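Uncharacterized protein lp_2219 (Lactobacillus plantarum, PDB 3HFQ) is of unknown function but folds as a seven-bladed beta-propeller of the lactonase family, consistent with, though not proof of, a lactone-hydrolysing role. Local coordinates at residues Arg97-Tyr101 and Asn168-Ala172; Thr283-Arg289 and Val302-Thr307. The protein carries 1 engineered substitution. All coordinates share one frame; numbering follows the deposited sequence.

Contact 1. Residues Arg97-Tyr101 and Asn168-Ala172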
ATOM      1  N   ARG A  97      -9.477 -10.716  14.075  1.00 10.74           N
ATOM      2  CA  ARG A  97      -9.835  -9.852  15.201  1.00 12.26           C
ATOM      3  C   ARG A  97     -10.979  -8.883  14.899  1.00 14.10           C
ATOM      4  O   ARG A  97     -11.501  -8.237  15.807  1.00 12.74           O
ATOM      5  CB  ARG A  97      -8.621  -9.028  15.654  1.00 10.92           C
ATOM      6  CG  ARG A  97      -7.417  -9.828  16.138  1.00 15.81           C
ATOM      7  CD  ARG A  97      -6.377  -8.900  16.769  1.00 17.64           C
ATOM      8  NE  ARG A  97      -5.216  -9.617  17.297  1.00 17.08           N
ATOM      9  CZ  ARG A  97      -4.102  -9.857  16.610  1.00 16.44           C
ATOM     10  NH1 ARG A  97      -3.985  -9.438  15.356  1.00 10.88           N
ATOM     11  NH2 ARG A  97      -3.097 -10.510  17.180  1.00 16.04           N
ATOM     12  N   GLN A  98     -11.356  -8.778  13.630  1.00 12.70           N
ATOM     13  CA  GLN A  98     -12.413  -7.861  13.214  1.00 11.44           C
ATOM     14  C   GLN A  98     -12.061  -6.426  13.606  1.00 11.46           C
ATOM     15  O   GLN A  98     -12.824  -5.734  14.285  1.00 12.15           O
ATOM     16  CB  GLN A  98     -13.758  -8.284  13.816  1.00 11.89           C
ATOM     17  CG  GLN A  98     -14.356  -9.504  13.115  1.00 16.27           C
ATOM     18  CD  GLN A  98     -14.727  -9.211  11.667  1.00 18.37           C
ATOM     19  OE1 GLN A  98     -15.628  -8.418  11.400  1.00 18.72           O
ATOM     20  NE2 GLN A  98     -14.029  -9.848  10.728  1.00 12.34           N
ATOM     21  N   LEU A  99     -10.880  -5.999  13.167  1.00 11.10           N
ATOM     22  CA  LEU A  99     -10.373  -4.657  13.431  1.00  9.85           C
ATOM     23  C   LEU A  99      -9.895  -4.033  12.120  1.00 11.36           C
ATOM     24  O   LEU A  99      -9.604  -4.741  11.155  1.00 10.35           O
ATOM     25  CB  LEU A  99      -9.179  -4.714  14.393  1.00 12.44           C
ATOM     26  CG  LEU A  99      -9.315  -5.307  15.799  1.00 13.34           C
ATOM     27  CD1 LEU A  99      -7.933  -5.367  16.451  1.00  8.74           C
ATOM     28  CD2 LEU A  99     -10.269  -4.469  16.629  1.00 13.01           C
ATOM     29  N   VAL A 100      -9.821  -2.707  12.094  1.00  9.95           N
ATOM     30  CA  VAL A 100      -9.328  -1.974  10.929  1.00  8.13           C
ATOM     31  C   VAL A 100      -8.180  -1.101  11.429  1.00  9.22           C
ATOM     32  O   VAL A 100      -8.308  -0.429  12.453  1.00  9.51           O
ATOM     33  CB  VAL A 100     -10.429  -1.080  10.293  1.00  8.69           C
ATOM     34  CG1 VAL A 100      -9.799  -0.057   9.343  1.00 11.49           C
ATOM     35  CG2 VAL A 100     -11.418  -1.955   9.512  1.00 10.86           C
ATOM     36  N   TYR A 101      -7.052  -1.136  10.726  1.00  6.42           N
ATOM     37  CA  TYR A 101      -5.890  -0.339  11.107  1.00  8.14           C
ATOM     38  C   TYR A 101      -5.664   0.776  10.093  1.00 11.71           C
ATOM     39  O   TYR A 101      -5.929   0.601   8.904  1.00 11.13           O
ATOM     40  CB  TYR A 101      -4.630  -1.205  11.138  1.00 10.95           C
ATOM     41  CG  TYR A 101      -4.727  -2.455  11.978  1.00 11.38           C
ATOM     42  CD1 TYR A 101      -4.840  -2.385  13.365  1.00 12.21           C
ATOM     43  CD2 TYR A 101      -4.676  -3.713  11.382  1.00 12.19           C
ATOM     44  CE1 TYR A 101      -4.909  -3.547  14.140  1.00 17.13           C
ATOM     45  CE2 TYR A 101      -4.744  -4.873  12.142  1.00 13.24           C
ATOM     46  CZ  TYR A 101      -4.857  -4.785  13.520  1.00 14.44           C
ATOM     47  OH  TYR A 101      -4.948  -5.937  14.265  1.00 10.31           O
ATOM     48  N   ASN A 168       2.094  -5.718  19.390  1.00 13.39           N
ATOM     49  CA  ASN A 168       1.212  -6.836  19.674  1.00 13.79           C
ATOM     50  C   ASN A 168      -0.164  -6.190  19.721  1.00 14.14           C
ATOM     51  O   ASN A 168      -0.288  -5.031  20.121  1.00 13.41           O
ATOM     52  CB  ASN A 168       1.554  -7.475  21.017  1.00 13.10           C
ATOM     53  CG  ASN A 168       2.882  -8.200  20.979  1.00 12.47           C
ATOM     54  OD1 ASN A 168       3.150  -8.961  20.050  1.00 12.24           O
ATOM     55  ND2 ASN A 168       3.719  -7.970  21.983  1.00 12.15           N
ATOM     56  N   VAL A 169      -1.191  -6.919  19.299  1.00  9.17           N
ATOM     57  CA  VAL A 169      -2.543  -6.370  19.279  1.00 11.03           C
ATOM     58  C   VAL A 169      -3.457  -7.139  20.223  1.00 14.22           C
ATOM     59  O   VAL A 169      -3.443  -8.369  20.235  1.00 12.85           O
ATOM     60  CB  VAL A 169      -3.149  -6.450  17.858  1.00 13.02           C
ATOM     61  CG1 VAL A 169      -4.441  -5.653  17.793  1.00 14.83           C
ATOM     62  CG2 VAL A 169      -2.148  -5.947  16.835  1.00 12.87           C
ATOM     63  N   SER A 170      -4.245  -6.414  21.010  1.00 12.62           N
ATOM     64  CA  SER A 170      -5.174  -7.051  21.940  1.00 15.46           C
ATOM     65  C   SER A 170      -6.518  -7.230  21.238  1.00 17.01           C
ATOM     66  O   SER A 170      -6.777  -6.590  20.217  1.00 14.53           O
ATOM     67  CB  SER A 170      -5.363  -6.187  23.189  1.00 12.35           C
ATOM     68  OG  SER A 170      -6.097  -5.012  22.891  1.00 14.18           O
ATOM     69  N   ASP A 171      -7.368  -8.103  21.779  1.00 16.54           N
ATOM     70  CA  ASP A 171      -8.680  -8.345  21.187  1.00 17.93           C
ATOM     71  C   ASP A 171      -9.527  -7.077  21.204  1.00 16.06           C
ATOM     72  O   ASP A 171     -10.311  -6.832  20.286  1.00 13.43           O
ATOM     73  CB  ASP A 171      -9.432  -9.441  21.950  1.00 22.47           C
ATOM     74  CG  ASP A 171      -8.755 -10.791  21.859  1.00 27.55           C
ATOM     75  OD1 ASP A 171      -7.944 -10.997  20.934  1.00 26.37           O
ATOM     76  OD2 ASP A 171      -9.052 -11.654  22.712  1.00 29.69           O
ATOM     77  N   ALA A 172      -9.366  -6.284  22.260  1.00 13.91           N
ATOM     78  CA  ALA A 172     -10.119  -5.048  22.431  1.00 12.48           C
ATOM     79  C   ALA A 172      -9.712  -3.959  21.445  1.00 18.43           C
ATOM     80  O   ALA A 172     -10.411  -2.953  21.299  1.00 13.36           O
ATOM     81  CB  ALA A 172      -9.959  -4.542  23.862  1.00 15.86           C
TER
HETATM   82  O   HOH W   1     -10.924  -8.799  18.342  1.00 16.43           O
HETATM   83  O   HOH W   2      -5.447 -10.314  19.917  1.00 23.03           O
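Val169 sets its CB against the flat guanidinium group of Arg97, 3.7 Å above the plane and over its centre, and these two residues carry more than half of the surface buried between the segments. The arginine chain runs extended from CG to NE (chi2 -171°, chi3 178°), carrying the charged group across the valine, whose branched, apolar shape suits the face of a cation that bonds only through its rim. Along that rim a water lies in the guanidinium plane: it accepts from Arg97 NE at 2.7 Å and donates to Val169 O and to Asp171 OD1. Arg97 NE and Asp171 OD1, 4.8 Å apart, do not touch, and any charge attraction is probably modest. A second water ties the backbones, donating to Arg97 O and to Asp171 O. No direct hydrogen bond joins the segments. Anti to the backbone N (chi1 -170°), Val169 CG1 meets Leu99 CD1 tip to tip at 3.8 Å and lies 3.6 Å from Tyr101 OH, at the edge of the ring. Were Arg97 cut back to an alanine, Val169 CB would probably be uncovered, and Asp94 and the first water would each lose their arginine mate. The salt bridge runs from Arg97 NH1 to Asp94 OD2, the atom that also pairs with Tyr101 OH, while Arg97 NH2 reaches Asn152 O. Gln98 and Leu99 both face Asp94 in a G1 beta bulge where strand 90-94 passes into strand 99-104. The contact thus joins two successive propeller blades, with Tyr101 and Val169 both packing on Leu154 of strand 154-158.

Contact 2. Residues Thr283-Arg289 and Val302-Thr307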
ATOM      1  N   THR A 283       5.839   3.031 -16.483  1.00 10.06           N
ATOM      2  CA  THR A 283       4.444   2.901 -16.083  1.00 11.62           C
ATOM      3  C   THR A 283       3.544   3.679 -17.049  1.00 11.67           C
ATOM      4  O   THR A 283       2.329   3.736 -16.873  1.00 10.58           O
ATOM      5  CB  THR A 283       4.221   3.410 -14.642  1.00  9.38           C
ATOM      6  OG1 THR A 283       4.622   4.782 -14.537  1.00 11.53           O
ATOM      7  CG2 THR A 283       5.030   2.571 -13.656  1.00  7.29           C
ATOM      8  N   GLU A 284       4.155   4.265 -18.079  1.00 10.94           N
ATOM      9  CA  GLU A 284       3.432   5.033 -19.095  1.00 13.43           C
ATOM     10  C   GLU A 284       2.620   6.188 -18.508  1.00 13.94           C
ATOM     11  O   GLU A 284       1.498   6.470 -18.946  1.00 15.41           O
ATOM     12  CB  GLU A 284       2.502   4.116 -19.892  1.00 12.37           C
ATOM     13  CG  GLU A 284       3.192   2.962 -20.614  1.00 15.12           C
ATOM     14  CD  GLU A 284       4.307   3.416 -21.545  1.00 20.60           C
ATOM     15  OE1 GLU A 284       4.220   4.537 -22.095  1.00 18.20           O
ATOM     16  OE2 GLU A 284       5.267   2.644 -21.738  1.00 17.46           O
ATOM     17  N   GLY A 285       3.199   6.856 -17.518  1.00 14.62           N
ATOM     18  CA  GLY A 285       2.528   7.973 -16.879  1.00 14.41           C
ATOM     19  C   GLY A 285       3.452   8.563 -15.838  1.00 15.60           C
ATOM     20  O   GLY A 285       4.582   8.099 -15.685  1.00 11.76           O
ATOM     21  N   ASP A 286       2.979   9.569 -15.110  1.00 14.89           N
ATOM     22  CA  ASP A 286       3.804  10.211 -14.097  1.00 14.49           C
ATOM     23  C   ASP A 286       3.339   9.892 -12.676  1.00 15.99           C
ATOM     24  O   ASP A 286       2.148   9.959 -12.365  1.00 14.50           O
ATOM     25  CB  ASP A 286       3.816  11.730 -14.329  1.00 12.44           C
ATOM     26  CG  ASP A 286       4.823  12.462 -13.446  1.00 21.81           C
ATOM     27  OD1 ASP A 286       5.978  11.993 -13.326  1.00 18.34           O
ATOM     28  OD2 ASP A 286       4.467  13.523 -12.887  1.00 21.10           O
ATOM     29  N   PHE A 287       4.300   9.534 -11.830  1.00 15.96           N
ATOM     30  CA  PHE A 287       4.067   9.213 -10.427  1.00 10.86           C
ATOM     31  C   PHE A 287       3.194   8.004 -10.097  1.00 12.75           C
ATOM     32  O   PHE A 287       2.065   8.146  -9.620  1.00 12.08           O
ATOM     33  CB  PHE A 287       3.543  10.451  -9.688  1.00 13.03           C
ATOM     34  CG  PHE A 287       4.631  11.276  -9.052  1.00 18.58           C
ATOM     35  CD1 PHE A 287       5.740  11.674  -9.794  1.00 20.14           C
ATOM     36  CD2 PHE A 287       4.557  11.638  -7.711  1.00 17.08           C
ATOM     37  CE1 PHE A 287       6.761  12.421  -9.208  1.00 24.09           C
ATOM     38  CE2 PHE A 287       5.573  12.386  -7.115  1.00 19.31           C
ATOM     39  CZ  PHE A 287       6.677  12.777  -7.867  1.00 21.99           C
ATOM     40  N   PRO A 288       3.713   6.791 -10.350  1.00 11.93           N
ATOM     41  CA  PRO A 288       2.995   5.543 -10.071  1.00 11.83           C
ATOM     42  C   PRO A 288       3.035   5.238  -8.567  1.00 11.62           C
ATOM     43  O   PRO A 288       3.931   4.541  -8.083  1.00 14.32           O
ATOM     44  CB  PRO A 288       3.764   4.511 -10.895  1.00  9.82           C
ATOM     45  CG  PRO A 288       5.174   5.069 -10.893  1.00 10.83           C
ATOM     46  CD  PRO A 288       4.922   6.532 -11.155  1.00 12.45           C
ATOM     47  N   ARG A 289       2.048   5.756  -7.841  1.00  9.43           N
ATOM     48  CA  ARG A 289       1.967   5.578  -6.393  1.00  9.32           C
ATOM     49  C   ARG A 289       1.506   4.194  -5.941  1.00  9.35           C
ATOM     50  O   ARG A 289       1.785   3.784  -4.815  1.00 11.63           O
ATOM     51  CB  ARG A 289       1.060   6.661  -5.800  1.00 10.63           C
ATOM     52  CG  ARG A 289       0.970   6.672  -4.278  1.00 11.89           C
ATOM     53  CD  ARG A 289       0.480   8.034  -3.797  1.00 11.09           C
ATOM     54  NE  ARG A 289       0.004   8.005  -2.416  1.00 12.89           N
ATOM     55  CZ  ARG A 289       0.151   9.004  -1.555  1.00 22.21           C
ATOM     56  NH1 ARG A 289       0.772  10.116  -1.927  1.00 26.87           N
ATOM     57  NH2 ARG A 289      -0.330   8.898  -0.323  1.00 20.65           N
ATOM     58  N   VAL A 302      -1.157  -0.693 -12.894  1.00  9.63           N
ATOM     59  CA  VAL A 302      -0.537   0.404 -12.165  1.00  8.09           C
ATOM     60  C   VAL A 302      -1.314   1.676 -12.474  1.00 10.19           C
ATOM     61  O   VAL A 302      -1.872   1.815 -13.563  1.00 10.18           O
ATOM     62  CB  VAL A 302       0.943   0.616 -12.598  1.00 15.15           C
ATOM     63  CG1 VAL A 302       1.015   0.896 -14.087  1.00 13.91           C
ATOM     64  CG2 VAL A 302       1.565   1.778 -11.815  1.00 10.59           C
ATOM     65  N   VAL A 303      -1.376   2.589 -11.512  1.00 11.84           N
ATOM     66  CA  VAL A 303      -2.061   3.860 -11.733  1.00  8.97           C
ATOM     67  C   VAL A 303      -1.059   4.980 -11.544  1.00 12.27           C
ATOM     68  O   VAL A 303      -0.212   4.916 -10.657  1.00 10.38           O
ATOM     69  CB  VAL A 303      -3.248   4.088 -10.760  1.00  9.92           C
ATOM     70  CG1 VAL A 303      -4.374   3.130 -11.082  1.00 14.50           C
ATOM     71  CG2 VAL A 303      -2.796   3.927  -9.312  1.00 10.77           C
ATOM     72  N   ASN A 304      -1.154   5.997 -12.396  1.00  9.99           N
ATOM     73  CA  ASN A 304      -0.263   7.146 -12.336  1.00  9.04           C
ATOM     74  C   ASN A 304      -1.033   8.347 -11.819  1.00 11.51           C
ATOM     75  O   ASN A 304      -2.004   8.793 -12.431  1.00 11.73           O
ATOM     76  CB  ASN A 304       0.311   7.432 -13.723  1.00  9.13           C
ATOM     77  CG  ASN A 304       1.163   6.292 -14.239  1.00 11.69           C
ATOM     78  OD1 ASN A 304       2.282   6.080 -13.772  1.00 12.37           O
ATOM     79  ND2 ASN A 304       0.630   5.540 -15.196  1.00  8.50           N
ATOM     80  N   GLN A 305      -0.572   8.866 -10.689  1.00 11.44           N
ATOM     81  CA  GLN A 305      -1.185   9.993 -10.000  1.00 12.62           C
ATOM     82  C   GLN A 305      -1.304  11.309 -10.767  1.00 15.67           C
ATOM     83  O   GLN A 305      -2.386  11.899 -10.824  1.00 12.97           O
ATOM     84  CB  GLN A 305      -0.424  10.233  -8.689  1.00 12.52           C
ATOM     85  CG  GLN A 305      -0.952  11.359  -7.828  1.00 17.43           C
ATOM     86  CD  GLN A 305      -0.152  11.535  -6.544  1.00 17.38           C
ATOM     87  OE1 GLN A 305      -0.385  12.469  -5.781  1.00 32.40           O
ATOM     88  NE2 GLN A 305       0.793  10.635  -6.302  1.00 15.18           N
ATOM     89  N   ASN A 306      -0.207  11.765 -11.361  1.00 14.53           N
ATOM     90  CA  ASN A 306      -0.212  13.052 -12.056  1.00 14.99           C
ATOM     91  C   ASN A 306      -0.741  13.101 -13.487  1.00 15.68           C
ATOM     92  O   ASN A 306      -1.090  14.178 -13.973  1.00 17.10           O
ATOM     93  CB  ASN A 306       1.195  13.667 -12.023  1.00 14.04           C
ATOM     94  CG  ASN A 306       1.695  13.910 -10.611  1.00 17.13           C
ATOM     95  OD1 ASN A 306       0.906  14.067  -9.681  1.00 17.22           O
ATOM     96  ND2 ASN A 306       3.010  13.964 -10.449  1.00 16.82           N
ATOM     97  N   THR A 307      -0.809  11.960 -14.166  1.00 12.32           N
ATOM     98  CA  THR A 307      -1.298  11.946 -15.539  1.00 14.65           C
ATOM     99  C   THR A 307      -2.684  11.323 -15.692  1.00 14.26           C
ATOM    100  O   THR A 307      -3.179  11.153 -16.805  1.00 11.24           O
ATOM    101  CB  THR A 307      -0.294  11.246 -16.472  1.00 15.52           C
ATOM    102  OG1 THR A 307       0.152  10.025 -15.870  1.00 14.02           O
ATOM    103  CG2 THR A 307       0.916  12.156 -16.721  1.00 14.17           C
TER
HETATM  104  O   HOH W   3      -0.666   6.458  -8.482  1.00 14.69           O
HETATM  105  O   HOH W   4       2.760  10.804  -4.327  1.00 15.46           O
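Asn304 holds Thr283 at two points: its OD1 accepts from Thr283 OG1 at 2.8 Å, in the carbonyl plane and on a lone pair, while its ND2 donates to Thr283 O at 3.0 Å from above that carbonyl's plane. Asparagine suits the place because one amide offers both donor and acceptor; its CG lies beside the backbone N (chi1 -63°), which carries the amide to Thr283. Alongside, Gly285 CA comes within 3.4 Å of Asn304 CG; a beta carbon here would probably run into Asn304 ND2 and Thr307 OG1, so glycine fits. Asp286 is gripped next: its N donates to Thr307 OG1, its O accepts from Asn306 N, and its OD2 is met from above the carboxylate plane by Asn306 ND2 at 2.9 Å, nearly straight (169°). The same ND2 lies 3.4 Å over one face of the Phe287 ring, offset toward the rim, the planes 28° apart. Phe287 O takes Gln305 N at 2.9 Å. Pro288, centre of an inverse gamma turn, packs its CB on Val302 CG2 at 3.6 Å. A water bridges Arg289 NH1 and Gln305 NE2. Asn262 helps to position the loop, its ND2 bonding Asp286 OD1 and its OD1 accepting from Phe287 N; Asn309 bonds Thr307 OG1 and Asn304 ND2. The loop leads from strand 275-282 into strand 290-293 of the next blade, against the end of strand 299-304, where Val303 and Gln305 touch strand 334-339.

How the contacts relate
Contacts 1 and 2 lie on opposite sides of the chain's centre, their own centres 34 Å apart and their nearest atoms about 14 Å apart. Both are partly buried, but contact 1, about 19 Å from the chain's centre, is the more peripheral; contact 2, about 15 Å from it, has five buried residues among 13 touching, against two of six. Contact 1 joins the strand ends and adjoining turns of two successive blades, chiefly by apolar packing, a guanidinium face and bridging waters. Contact 2 packs the loop that enters a blade on that blade's second strand through six direct hydrogen bonds. The loop, with no regular strand, is fixed by backbone bonds together with asparagine, threonine and aspartate groups.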